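Local atomic coordinates of succinate dehydrogenase subunit A (PDB entry 7D6V), a protein that is the FAD-binding flavoprotein subunit of a mycobacterial succinate dehydrogenase and probably oxidises succinate to fumarate, passing the electrons on to the iron-sulfur subunit. Residues H170-T175 against N196-E201. Residues are numbered along the deposited sequence; the frame is centred on the assembly and turned at random.
With FAD (flavin-adenine dinucleotide), chain D.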
loop_
_atom_site.group_PDB
_atom_site.type_symbol
_atom_site.label_atom_id
_atom_site.label_comp_id
_atom_site.label_asym_id
_atom_site.label_seq_id
_atom_site.Cartn_x
_atom_site.Cartn_y
_atom_site.Cartn_z
ATOM N N HIS A 170 -17.098 -8.288 1.482
ATOM C CA HIS A 170 -16.531 -7.004 1.107
ATOM C C HIS A 170 -17.436 -6.307 0.097
ATOM O O HIS A 170 -18.283 -6.931 -0.545
ATOM C CB HIS A 170 -15.124 -7.167 0.531
ATOM C CG HIS A 170 -15.082 -7.924 -0.757
ATOM N ND1 HIS A 170 -15.001 -7.306 -1.986
ATOM C CD2 HIS A 170 -15.101 -9.254 -1.007
ATOM C CE1 HIS A 170 -14.977 -8.223 -2.936
ATOM N NE2 HIS A 170 -15.036 -9.413 -2.369
ATOM N N GLU A 171 -17.242 -4.992 -0.032
ATOM C CA GLU A 171 -18.080 -4.146 -0.883
ATOM C C GLU A 171 -19.545 -4.221 -0.458
ATOM O O GLU A 171 -20.453 -4.227 -1.288
ATOM C CB GLU A 171 -17.927 -4.515 -2.361
ATOM C CG GLU A 171 -16.557 -4.253 -2.973
ATOM C CD GLU A 171 -16.217 -2.783 -3.063
ATOM O OE1 GLU A 171 -17.144 -1.969 -3.238
ATOM O OE2 GLU A 171 -15.023 -2.438 -2.979
ATOM N N THR A 172 -19.776 -4.286 0.851
ATOM C CA THR A 172 -21.116 -4.359 1.418
ATOM C C THR A 172 -21.266 -3.261 2.458
ATOM O O THR A 172 -20.382 -3.073 3.297
ATOM C CB THR A 172 -21.381 -5.729 2.048
ATOM O OG1 THR A 172 -21.077 -6.757 1.099
ATOM C CG2 THR A 172 -22.833 -5.856 2.462
ATOM N N SER A 173 -22.383 -2.544 2.407
ATOM C CA SER A 173 -22.626 -1.398 3.270
ATOM C C SER A 173 -23.857 -1.659 4.123
ATOM O O SER A 173 -24.916 -2.007 3.596
ATOM C CB SER A 173 -22.808 -0.125 2.443
ATOM O OG SER A 173 -23.082 0.989 3.269
ATOM N N ILE A 174 -23.715 -1.490 5.433
ATOM C CA ILE A 174 -24.800 -1.707 6.384
ATOM C C ILE A 174 -25.478 -0.374 6.653
ATOM O O ILE A 174 -24.813 0.618 6.971
ATOM C CB ILE A 174 -24.281 -2.335 7.689
ATOM C CG1 ILE A 174 -23.718 -3.731 7.425
ATOM C CG2 ILE A 174 -25.386 -2.395 8.724
ATOM C CD1 ILE A 174 -24.738 -4.720 6.914
ATOM N N THR A 175 -26.805 -0.347 6.523
ATOM C CA THR A 175 -27.567 0.883 6.675
ATOM C C THR A 175 -28.463 0.910 7.904
ATOM O O THR A 175 -28.913 1.993 8.288
ATOM C CB THR A 175 -28.433 1.136 5.433
ATOM O OG1 THR A 175 -29.510 0.194 5.395
ATOM C CG2 THR A 175 -27.605 0.995 4.172
ATOM N N ASN A 196 -28.487 -5.044 -4.285
ATOM C CA ASN A 196 -29.443 -5.970 -3.702
ATOM C C ASN A 196 -29.297 -5.998 -2.188
ATOM O O ASN A 196 -28.218 -5.761 -1.644
ATOM C CB ASN A 196 -29.248 -7.373 -4.274
ATOM C CG ASN A 196 -29.800 -7.510 -5.673
ATOM O OD1 ASN A 196 -30.930 -7.112 -5.947
ATOM N ND2 ASN A 196 -29.006 -8.074 -6.568
ATOM N N PHE A 197 -30.395 -6.314 -1.508
ATOM C CA PHE A 197 -30.484 -6.171 -0.062
ATOM C C PHE A 197 -30.158 -7.480 0.646
ATOM O O PHE A 197 -30.672 -8.548 0.284
ATOM C CB PHE A 197 -31.872 -5.675 0.340
ATOM C CG PHE A 197 -32.213 -4.337 -0.238
ATOM C CD1 PHE A 197 -31.284 -3.316 -0.233
ATOM C CD2 PHE A 197 -33.451 -4.105 -0.802
ATOM C CE1 PHE A 197 -31.584 -2.090 -0.770
ATOM C CE2 PHE A 197 -33.756 -2.879 -1.341
ATOM C CZ PHE A 197 -32.823 -1.870 -1.323
ATOM N N VAL A 198 -29.312 -7.380 1.665
ATOM C CA VAL A 198 -28.863 -8.510 2.459
ATOM C C VAL A 198 -29.192 -8.246 3.922
ATOM O O VAL A 198 -28.981 -7.141 4.437
ATOM C CB VAL A 198 -27.354 -8.777 2.255
ATOM C CG1 VAL A 198 -26.531 -7.543 2.582
ATOM C CG2 VAL A 198 -26.903 -9.963 3.085
ATOM N N LEU A 199 -29.745 -9.259 4.579
ATOM C CA LEU A 199 -30.082 -9.213 5.992
ATOM C C LEU A 199 -29.284 -10.280 6.724
ATOM O O LEU A 199 -29.361 -11.464 6.380
ATOM C CB LEU A 199 -31.580 -9.425 6.208
ATOM C CG LEU A 199 -32.006 -9.696 7.649
ATOM C CD1 LEU A 199 -31.804 -8.465 8.515
ATOM C CD2 LEU A 199 -33.448 -10.157 7.695
ATOM N N PHE A 200 -28.531 -9.860 7.729
ATOM C CA PHE A 200 -27.850 -10.764 8.639
ATOM C C PHE A 200 -28.682 -10.907 9.904
ATOM O O PHE A 200 -29.384 -9.981 10.311
ATOM C CB PHE A 200 -26.449 -10.249 8.966
ATOM C CG PHE A 200 -25.596 -10.022 7.752
ATOM C CD1 PHE A 200 -24.814 -11.039 7.239
ATOM C CD2 PHE A 200 -25.585 -8.794 7.117
ATOM C CE1 PHE A 200 -24.037 -10.834 6.121
ATOM C CE2 PHE A 200 -24.809 -8.585 6.000
ATOM C CZ PHE A 200 -24.035 -9.604 5.502
ATOM N N GLU A 201 -28.618 -12.084 10.515
ATOM C CA GLU A 201 -29.489 -12.439 11.631
ATOM C C GLU A 201 -28.668 -12.893 12.829
ATOM O O GLU A 201 -28.921 -13.938 13.430
ATOM C CB GLU A 201 -30.492 -13.508 11.215
ATOM C CG GLU A 201 -31.670 -12.972 10.431
ATOM C CD GLU A 201 -32.344 -14.039 9.594
ATOM O OE1 GLU A 201 -31.770 -14.427 8.556
ATOM O OE2 GLU A 201 -33.447 -14.487 9.970
HETATM P PA FAD D . -10.667 1.355 9.838
HETATM O O1A FAD D . -9.792 0.176 9.624
HETATM O O2A FAD D . -10.183 2.698 9.450
HETATM O O5B FAD D . -12.003 1.101 9.002
HETATM C C5B FAD D . -13.213 0.635 9.572
HETATM C C4B FAD D . -13.850 -0.397 8.656
HETATM O O4B FAD D . -15.268 -0.347 8.766
HETATM C C3B FAD D . -13.554 -0.194 7.190
HETATM O O3B FAD D . -13.262 -1.470 6.641
HETATM C C2B FAD D . -14.854 0.287 6.602
HETATM O O2B FAD D . -15.017 -0.093 5.241
HETATM C C1B FAD D . -15.856 -0.407 7.476
HETATM N N9A FAD D . -17.152 0.288 7.459
HETATM C C8A FAD D . -17.377 1.559 7.788
HETATM N N7A FAD D . -18.682 1.861 7.661
HETATM C C5A FAD D . -19.311 0.761 7.236
HETATM C C6A FAD D . -20.690 0.381 6.897
HETATM N N6A FAD D . -21.700 1.260 6.986
HETATM N N1A FAD D . -20.911 -0.876 6.494
HETATM C C2A FAD D . -19.930 -1.778 6.402
HETATM N N3A FAD D . -18.661 -1.501 6.691
HETATM C C4A FAD D . -18.297 -0.274 7.107
HETATM N N1 FAD D . -2.797 6.155 14.224
HETATM C C2 FAD D . -1.606 5.864 14.785
HETATM O O2 FAD D . -1.594 5.356 15.910
HETATM N N3 FAD D . -0.438 6.099 14.188
HETATM C C4 FAD D . -0.366 6.648 12.983
HETATM O O4 FAD D . 0.731 6.856 12.447
HETATM C C4X FAD D . -1.616 7.004 12.291
HETATM N N5 FAD D . -1.613 7.560 11.070
HETATM C C5X FAD D . -2.772 7.867 10.466
HETATM C C6 FAD D . -2.752 8.438 9.205
HETATM C C7 FAD D . -3.938 8.762 8.576
HETATM C C7M FAD D . -3.930 9.383 7.211
HETATM C C8 FAD D . -5.226 8.498 9.250
HETATM C C8M FAD D . -6.514 8.849 8.568
HETATM C C9 FAD D . -5.253 7.925 10.508
HETATM C C9A FAD D . -4.068 7.603 11.136
HETATM N N10 FAD D . -4.093 7.027 12.409
HETATM C C10 FAD D . -2.869 6.714 13.007
HETATM C "C1'" FAD D . -5.353 6.743 13.085
HETATM C "C2'" FAD D . -5.648 5.250 12.999
HETATM O "O2'" FAD D . -5.216 4.735 11.742
HETATM C "C3'" FAD D . -7.130 4.944 13.113
HETATM O "O3'" FAD D . -7.570 5.313 14.413
HETATM C "C4'" FAD D . -7.387 3.458 12.916
HETATM O "O4'" FAD D . -6.963 3.067 11.618
HETATM C "C5'" FAD D . -8.853 3.099 13.060
HETATM O "O5'" FAD D . -9.001 1.748 12.653
HETATM P P FAD D . -10.397 0.980 12.688
HETATM O O1P FAD D . -10.098 -0.473 12.580
HETATM O O2P FAD D . -11.199 1.457 13.845
HETATM O O3P FAD D . -11.163 1.463 11.359
#
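Ile174 meets Phe200 with the end of its longer branch: CD1 of Ile174 lies 4.0 Å from CE2 of Phe200, coming at the ring obliquely. With CG1 set opposite the carbonyl carbon (chi1 -64°), a further turn about CB-CG1 brings CD1 to the ring. Next to this pair, Thr172 and Val198 approach tip to tip, with CG2 of Thr172 4.1 Å from CG1 of Val198. The Thr172 hydroxyl turns to the preceding chain, OG1 giving a 3.2 Å hydrogen bond to His170 O from above the carbonyl plane, and a weak one to Phe169 O. Strand 184-191 runs between 172-175 and 197-200, so they meet through apolar side-chain atoms alone in a thin, buried contact, and Ile174 and Val198 keep their CA atoms 8.8 Å apart. Val37 of the parallel sheet touches Thr172, Ile174 and Phe200, and Phe169 meets the Phe200 ring edge-to-face. The backbone of Ile174 reads the adenine of FAD, its N donating nearly straight to N1A at 3.1 Å, while its O accepts from N6A. This is the adenine end of the dinucleotide site in a Rossmann-type FAD-binding domain, where the small mixed sheet packs against the parallel one.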